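Local coordinates for protein putative hydantoin racemase (PDB 3QVL) that racemises allantoin and probably also interconverts the D and L forms of other 5-monosubstituted hydantoins, at residues R3-N8 and L34-R39; G20-A25 and D202-A207. All coordinates share one frame; numbering follows the deposited sequence.

Contact 1: residues R3-N8 and L34-R39; sequences RIQVIN and LAVCPR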
# COMPACT_ATOMS: atom_id res chain seq x y z
N ARG A 3 30.25 9.94 -23.28
CA ARG A 3 30.95 8.80 -22.70
C ARG A 3 30.21 8.27 -21.48
O ARG A 3 29.95 9.01 -20.52
CB ARG A 3 32.39 9.18 -22.33
CG ARG A 3 33.28 9.48 -23.53
CD ARG A 3 34.72 9.69 -23.09
NE ARG A 3 34.87 10.85 -22.22
CZ ARG A 3 35.74 10.93 -21.21
NH1 ARG A 3 36.55 9.92 -20.94
NH2 ARG A 3 35.78 12.03 -20.48
N ILE A 4 29.84 6.99 -21.54
CA ILE A 4 29.09 6.34 -20.47
C ILE A 4 29.90 5.21 -19.86
O ILE A 4 30.31 4.28 -20.55
CB ILE A 4 27.73 5.80 -20.97
CG1 ILE A 4 26.91 6.92 -21.64
CG2 ILE A 4 26.94 5.16 -19.82
CD1 ILE A 4 25.69 6.43 -22.39
N GLN A 5 30.14 5.32 -18.55
CA GLN A 5 30.84 4.28 -17.81
C GLN A 5 29.85 3.21 -17.37
O GLN A 5 28.97 3.46 -16.54
CB GLN A 5 31.55 4.88 -16.59
CG GLN A 5 32.48 3.92 -15.87
CD GLN A 5 32.92 4.43 -14.51
OE1 GLN A 5 32.13 5.00 -13.76
NE2 GLN A 5 34.19 4.21 -14.18
N VAL A 6 29.97 2.02 -17.95
CA VAL A 6 29.11 0.90 -17.59
C VAL A 6 29.86 -0.01 -16.61
O VAL A 6 30.81 -0.71 -16.99
CB VAL A 6 28.63 0.11 -18.83
CG1 VAL A 6 27.64 -0.97 -18.42
CG2 VAL A 6 27.97 1.05 -19.84
N ILE A 7 29.44 0.03 -15.35
CA ILE A 7 30.13 -0.67 -14.27
C ILE A 7 29.49 -2.01 -13.96
O ILE A 7 28.35 -2.08 -13.51
CB ILE A 7 30.17 0.18 -12.97
CG1 ILE A 7 30.69 1.59 -13.25
CG2 ILE A 7 31.01 -0.52 -11.89
CD1 ILE A 7 30.39 2.59 -12.14
N ASN A 8 30.24 -3.09 -14.21
CA ASN A 8 29.90 -4.39 -13.67
C ASN A 8 30.34 -4.42 -12.21
O ASN A 8 31.54 -4.33 -11.93
CB ASN A 8 30.59 -5.51 -14.47
CG ASN A 8 30.31 -6.90 -13.90
OD1 ASN A 8 29.38 -7.10 -13.12
ND2 ASN A 8 31.13 -7.87 -14.31
N LEU A 34 32.45 2.76 -21.76
CA LEU A 34 33.59 2.35 -20.94
C LEU A 34 33.15 1.25 -19.98
O LEU A 34 32.64 1.52 -18.88
CB LEU A 34 34.18 3.55 -20.18
CG LEU A 34 34.77 4.71 -20.98
CD1 LEU A 34 35.07 5.89 -20.06
CD2 LEU A 34 36.03 4.30 -21.74
N ALA A 35 33.33 0.00 -20.41
CA ALA A 35 32.96 -1.17 -19.62
C ALA A 35 34.04 -1.49 -18.60
O ALA A 35 35.18 -1.81 -18.96
CB ALA A 35 32.69 -2.36 -20.52
N VAL A 36 33.69 -1.40 -17.32
CA VAL A 36 34.64 -1.59 -16.23
C VAL A 36 34.08 -2.50 -15.12
O VAL A 36 32.88 -2.76 -15.07
CB VAL A 36 35.10 -0.24 -15.60
CG1 VAL A 36 35.87 0.61 -16.61
CG2 VAL A 36 33.91 0.53 -15.02
N CYS A 37 34.98 -2.96 -14.25
CA CYS A 37 34.60 -3.70 -13.05
C CYS A 37 35.58 -3.34 -11.92
O CYS A 37 36.67 -2.85 -12.19
CB CYS A 37 34.61 -5.21 -13.33
SG CYS A 37 36.18 -5.86 -13.89
N PRO A 38 35.18 -3.58 -10.65
CA PRO A 38 36.05 -3.20 -9.53
C PRO A 38 37.35 -4.00 -9.51
O PRO A 38 37.37 -5.16 -9.93
CB PRO A 38 35.20 -3.54 -8.30
CG PRO A 38 33.80 -3.64 -8.80
CD PRO A 38 33.93 -4.19 -10.17
N ARG A 39 38.41 -3.37 -9.01
CA ARG A 39 39.71 -4.02 -8.86
C ARG A 39 39.68 -5.05 -7.74
O ARG A 39 40.39 -6.05 -7.78
CB ARG A 39 40.80 -2.98 -8.59
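Residues 3-8 and 34-39 pair as neighbouring parallel strands, the two ends of a beta-alpha-beta unit, with Gln5 opposite Leu34, Val6 opposite Ala35 and Ile7 opposite Val36. Four backbone bonds join them: Leu34 N to Ile4 O, straight at 180°, Val6 N to Leu34 O, bent to 142°, Val36 N to Val6 O, and Asn8 N to Val36 O at 2.8 Å. The pattern stops at a proline: where a further N-H would have reached Asn8 O, Pro38 CD lies 3.0 Å from that oxygen, and Cys37 CA-H approaches it too.

On the face shared by Gln5, Ile7, Leu34 and Val36, Leu34 CB lies over Gln5 CA, and one methyl makes the close side-chain contacts. Val36 CG2 lies 3.8 Å from both Gln5 CG and Ile7 CG1, bridging the two. Gln5 keeps CG anti to the backbone N (chi1 -171°) and runs extended, crossing the valine at about a right angle. Its buried side-chain amide is held at both ends, NE2 by Gln61 O and OE1 by His73 ND1. Helix 48-68 covers this face, helices 13-26 and 203-216 both reach Val6 on the other, and strand 72-75 pairs with the far side of strand 2-7.

Contact 2: residues G20-A25 and D202-A207; sequences GAAARA and DGVSAA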
# COMPACT_ATOMS: atom_id res chain seq x y z
N GLY A 20 29.44 -5.31 -21.49
CA GLY A 20 30.03 -4.36 -22.44
C GLY A 20 29.52 -4.52 -23.86
O GLY A 20 29.27 -3.53 -24.55
N ALA A 21 29.37 -5.77 -24.29
CA ALA A 21 28.85 -6.09 -25.62
C ALA A 21 27.40 -5.64 -25.80
O ALA A 21 27.04 -5.10 -26.85
CB ALA A 21 28.99 -7.58 -25.91
N ALA A 22 26.58 -5.85 -24.77
CA ALA A 22 25.18 -5.45 -24.80
C ALA A 22 25.03 -3.92 -24.82
O ALA A 22 24.14 -3.39 -25.49
CB ALA A 22 24.43 -6.03 -23.62
N ALA A 23 25.91 -3.24 -24.09
CA ALA A 23 25.90 -1.78 -24.02
C ALA A 23 26.29 -1.13 -25.35
O ALA A 23 25.66 -0.16 -25.78
CB ALA A 23 26.83 -1.31 -22.90
N ARG A 24 27.32 -1.67 -25.99
CA ARG A 24 27.82 -1.14 -27.27
C ARG A 24 26.86 -1.40 -28.43
O ARG A 24 26.80 -0.61 -29.38
CB ARG A 24 29.20 -1.71 -27.60
CG ARG A 24 30.33 -1.15 -26.75
CD ARG A 24 31.69 -1.60 -27.27
NE ARG A 24 31.84 -3.05 -27.27
CZ ARG A 24 32.31 -3.77 -26.25
NH1 ARG A 24 32.39 -5.09 -26.36
NH2 ARG A 24 32.70 -3.18 -25.13
N ALA A 25 26.12 -2.50 -28.35
CA ALA A 25 25.20 -2.92 -29.41
C ALA A 25 24.05 -1.94 -29.64
O ALA A 25 23.53 -1.84 -30.75
CB ALA A 25 24.66 -4.31 -29.12
N ASP A 202 16.52 -6.35 -21.49
CA ASP A 202 17.81 -6.32 -20.82
C ASP A 202 18.04 -4.94 -20.22
O ASP A 202 17.97 -3.92 -20.92
CB ASP A 202 18.93 -6.66 -21.82
CG ASP A 202 20.28 -6.12 -21.39
OD1 ASP A 202 20.68 -6.33 -20.22
OD2 ASP A 202 20.96 -5.49 -22.22
N GLY A 203 18.32 -4.91 -18.92
CA GLY A 203 18.55 -3.67 -18.20
C GLY A 203 19.82 -2.93 -18.58
O GLY A 203 19.88 -1.71 -18.45
N VAL A 204 20.84 -3.67 -19.03
CA VAL A 204 22.11 -3.06 -19.45
C VAL A 204 21.88 -2.10 -20.61
O VAL A 204 22.22 -0.91 -20.51
CB VAL A 204 23.17 -4.14 -19.83
CG1 VAL A 204 24.44 -3.48 -20.34
CG2 VAL A 204 23.48 -5.04 -18.64
N SER A 205 21.30 -2.61 -21.69
CA SER A 205 20.99 -1.81 -22.86
C SER A 205 20.01 -0.67 -22.54
O SER A 205 20.19 0.46 -23.00
CB SER A 205 20.44 -2.69 -23.98
OG SER A 205 19.28 -3.39 -23.57
N ALA A 206 19.01 -0.98 -21.72
CA ALA A 206 18.01 0.00 -21.30
C ALA A 206 18.62 1.16 -20.50
O ALA A 206 18.27 2.32 -20.73
CB ALA A 206 16.91 -0.68 -20.49
N ALA A 207 19.53 0.84 -19.59
CA ALA A 207 20.19 1.84 -18.76
C ALA A 207 21.08 2.78 -19.58
O ALA A 207 21.13 3.98 -19.31
CB ALA A 207 21.00 1.18 -17.65
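Val204 lays its CG1 methyl against two successive alanines of the facing helix, 4.1 Å from Ala23 CB and 4.2 Å from Ala22 CB. The branch gets there because CG1 stands opposite the valine's own amide nitrogen across the first torsion (chi1 176°). With only methyls on the alanine side, the helices come close: the axes of 20-25 and 203-207 approach to 8.2 Å and cross at 42°, their N-to-C directions running broadly the same way. The nearest pair of CA atoms is that of Ala23 and Ser205; the serine CB lies 4.1 Å from Ala22 O.

The second helix is presented to the first by its capped beginning. Asp202 occupies the N-cap, and its carboxylate accepts from the first turn with both oxygens: OD2 takes Ser205 N at 2.9 Å, while OD1 receives a weak bond from Val204 N. The backbone N-H of Ser205 meets OD2 from above the carboxylate plane, 57° out of it. Ala22 CB lies 3.8 Å from the same OD2, so the methyl packs directly against a buried carboxylate that caps the helix. Donors at the helix start, together with the positive end of the helix dipole, would be expected to favour its ionised form. Small side chains on helix 13-26 leave room here for both the valine branch and the capping aspartate of the other helix.

Ala186, from a loop, touches Ala22, Asp202 and Val204 alike. Ile19 of helix 13-26 and Ile97 of helix 97-108 also meet Val204, Ile33 of strand 31-36 lies against Ala23, and Ser205 packs on Leu217 of the second subunit.

In the fold
Helix 13-26 connects the two contacts: it is the crossover of contact 1 and one partner in contact 2. The centres lie about 12 Å apart and the contacts touch, Val6 CG2 meeting Ala23 CB at 4.0 Å and Ala35 CB meeting Gly20 CA at 3.8 Å. Helices 13-26 and 203-216 lie side by side on the sheet face carrying Ile4 and Val6, and Ala23 packs against both the sheet and Val204. Both contacts approach the bound (2,5-dioxoimidazolidin-4-yl)acetic acid, the side chain of Asn8 about 5 Å from it and that of Val204 about 7 Å. Asn8 ND2, just past the strand's end, bonds to Thr16 OG1 and to OD1 of the pocket residue Asn10, consistent with a second-shell role.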